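Local structure of response regulator (Caulobacter vibrioides, 3T0Y) at residues A22-Y27 and S65-L70. The protein probably acts in a two-component pathway as a PhyR-type regulator, of which this chain is the sigma-factor-like part, likely mimicking a sigma factor to bind an anti-sigma protein. Numbering follows the deposited sequence.
Sequences APHLPY and SPRVAL
His24 and Arg67 bring the two backbones nearest, with His24 CA 6.1 Å from Arg67 CA, where the lead-in to helix 25-36 meets the start of helix 66-80. The His24 ring lies between the two backbones. Arg67 CB sits over the middle of one face of the His24 ring in a CH-pi contact, 3.7 Å from the ring centroid and 12° off the normal. Pro23 CG lies over the opposite face, nearer the rim, so the imidazole is sandwiched. Pro66 CB approaches the ring obliquely, 4.0 Å from His24 NE2. Beside the base of the His24 side chain, Leu70 CD2 meets His24 CB at 4.1 Å and Leu25 CD2 at 4.5 Å. With its CG anti to the backbone N (chi1 -168°), the Arg67 chain runs past His24 to Tyr27. There Arg67 NH1 lies 3.7 Å from Tyr27 CG, and Tyr27 CB stands over one guanidinium face. The guanidinium's charge is met by Glu107 of the second subunit, through a salt bridge from Arg67 NH2. Ser65 is the N-cap of its helix: Val68 N donates to Ser65 OG at 3.0 Å. The contact thus joins the residues at the beginning of helix 25-36, His24 among them, to the first turn of helix 66-80 within the sigma2-like domain. Leu70 also packs on Ile28 of helix 25-36, while Leu25 and Tyr27 pack on apolar side chains of a different protein.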
loop_
_atom_site.group_PDB
_atom_site.type_symbol
_atom_site.label_atom_id
_atom_site.label_comp_id
_atom_site.label_asym_id
_atom_site.label_seq_id
_atom_site.Cartn_x
_atom_site.Cartn_y
_atom_site.Cartn_z
ATOM N N ALA C 22 -9.894 -4.722 19.359
ATOM C CA ALA C 22 -10.352 -3.374 19.011
ATOM C C ALA C 22 -9.446 -2.248 19.531
ATOM O O ALA C 22 -9.151 -1.291 18.811
ATOM C CB ALA C 22 -11.811 -3.161 19.463
ATOM N N PRO C 23 -9.000 -2.349 20.783
ATOM C CA PRO C 23 -8.258 -1.181 21.283
ATOM C C PRO C 23 -6.867 -1.025 20.653
ATOM O O PRO C 23 -6.203 0.006 20.813
ATOM C CB PRO C 23 -8.168 -1.427 22.796
ATOM C CG PRO C 23 -8.518 -2.887 23.003
ATOM C CD PRO C 23 -9.324 -3.336 21.831
ATOM N N HIS C 24 -6.443 -2.040 19.915
ATOM C CA HIS C 24 -5.076 -2.075 19.415
ATOM C C HIS C 24 -4.997 -1.668 17.946
ATOM O O HIS C 24 -3.907 -1.371 17.411
ATOM C CB HIS C 24 -4.485 -3.466 19.679
ATOM C CG HIS C 24 -4.432 -3.814 21.137
ATOM N ND1 HIS C 24 -3.744 -3.050 22.057
ATOM C CD2 HIS C 24 -5.008 -4.821 21.840
ATOM C CE1 HIS C 24 -3.894 -3.574 23.261
ATOM N NE2 HIS C 24 -4.653 -4.650 23.156
ATOM N N LEU C 25 -6.166 -1.611 17.308
ATOM C CA LEU C 25 -6.241 -1.379 15.863
ATOM C C LEU C 25 -5.587 -0.072 15.394
ATOM O O LEU C 25 -4.938 -0.061 14.361
ATOM C CB LEU C 25 -7.688 -1.514 15.342
ATOM C CG LEU C 25 -8.352 -2.897 15.501
ATOM C CD1 LEU C 25 -9.725 -2.949 14.832
ATOM C CD2 LEU C 25 -7.475 -4.045 14.987
ATOM N N PRO C 26 -5.752 1.030 16.139
ATOM C CA PRO C 26 -5.055 2.248 15.695
ATOM C C PRO C 26 -3.539 2.062 15.692
ATOM O O PRO C 26 -2.838 2.714 14.913
ATOM C CB PRO C 26 -5.443 3.295 16.758
ATOM C CG PRO C 26 -6.689 2.775 17.386
ATOM C CD PRO C 26 -6.578 1.267 17.335
ATOM N N TYR C 27 -3.032 1.190 16.560
ATOM C CA TYR C 27 -1.583 1.011 16.672
ATOM C C TYR C 27 -1.021 0.126 15.571
ATOM O O TYR C 27 -0.044 0.482 14.944
ATOM C CB TYR C 27 -1.216 0.517 18.063
ATOM C CG TYR C 27 -1.694 1.516 19.075
ATOM C CD1 TYR C 27 -0.936 2.643 19.367
ATOM C CD2 TYR C 27 -2.935 1.381 19.679
ATOM C CE1 TYR C 27 -1.379 3.583 20.261
ATOM C CE2 TYR C 27 -3.393 2.324 20.583
ATOM C CZ TYR C 27 -2.607 3.422 20.870
ATOM O OH TYR C 27 -3.046 4.369 21.761
ATOM N N SER C 65 0.146 -11.289 25.090
ATOM C CA SER C 65 -0.918 -10.294 25.216
ATOM C C SER C 65 -1.628 -10.156 23.882
ATOM O O SER C 65 -1.072 -10.542 22.839
ATOM C CB SER C 65 -0.345 -8.933 25.558
ATOM O OG SER C 65 0.176 -8.348 24.369
ATOM N N PRO C 66 -2.858 -9.608 23.905
ATOM C CA PRO C 66 -3.614 -9.396 22.669
ATOM C C PRO C 66 -2.820 -8.601 21.658
ATOM O O PRO C 66 -2.716 -9.031 20.513
ATOM C CB PRO C 66 -4.846 -8.624 23.149
ATOM C CG PRO C 66 -5.091 -9.221 24.532
ATOM C CD PRO C 66 -3.707 -9.416 25.104
ATOM N N ARG C 67 -2.239 -7.481 22.082
ATOM C CA ARG C 67 -1.458 -6.658 21.172
ATOM C C ARG C 67 -0.264 -7.424 20.558
ATOM O O ARG C 67 -0.041 -7.374 19.346
ATOM C CB ARG C 67 -0.992 -5.369 21.860
ATOM C CG ARG C 67 -0.426 -4.333 20.915
ATOM C CD ARG C 67 0.163 -3.171 21.692
ATOM N NE ARG C 67 1.290 -2.566 20.978
ATOM C CZ ARG C 67 1.454 -1.258 20.777
ATOM N NH1 ARG C 67 0.548 -0.403 21.256
ATOM N NH2 ARG C 67 2.528 -0.803 20.103
ATOM N N VAL C 68 0.495 -8.128 21.378
ATOM C CA VAL C 68 1.687 -8.811 20.881
ATOM C C VAL C 68 1.289 -9.917 19.897
ATOM O O VAL C 68 1.890 -10.057 18.830
ATOM C CB VAL C 68 2.566 -9.341 22.034
ATOM C CG1 VAL C 68 3.640 -10.301 21.537
ATOM C CG2 VAL C 68 3.204 -8.180 22.803
ATOM N N ALA C 69 0.252 -10.669 20.242
ATOM C CA ALA C 69 -0.223 -11.763 19.406
ATOM C C ALA C 69 -0.776 -11.248 18.081
ATOM O O ALA C 69 -0.640 -11.892 17.050
ATOM C CB ALA C 69 -1.288 -12.594 20.166
ATOM N N LEU C 70 -1.377 -10.067 18.105
ATOM C CA LEU C 70 -1.886 -9.442 16.893
ATOM C C LEU C 70 -0.745 -9.080 15.923
ATOM O O LEU C 70 -0.796 -9.406 14.738
ATOM C CB LEU C 70 -2.661 -8.173 17.243
ATOM C CG LEU C 70 -3.128 -7.336 16.054
ATOM C CD1 LEU C 70 -4.085 -8.130 15.155
ATOM C CD2 LEU C 70 -3.751 -6.008 16.495
#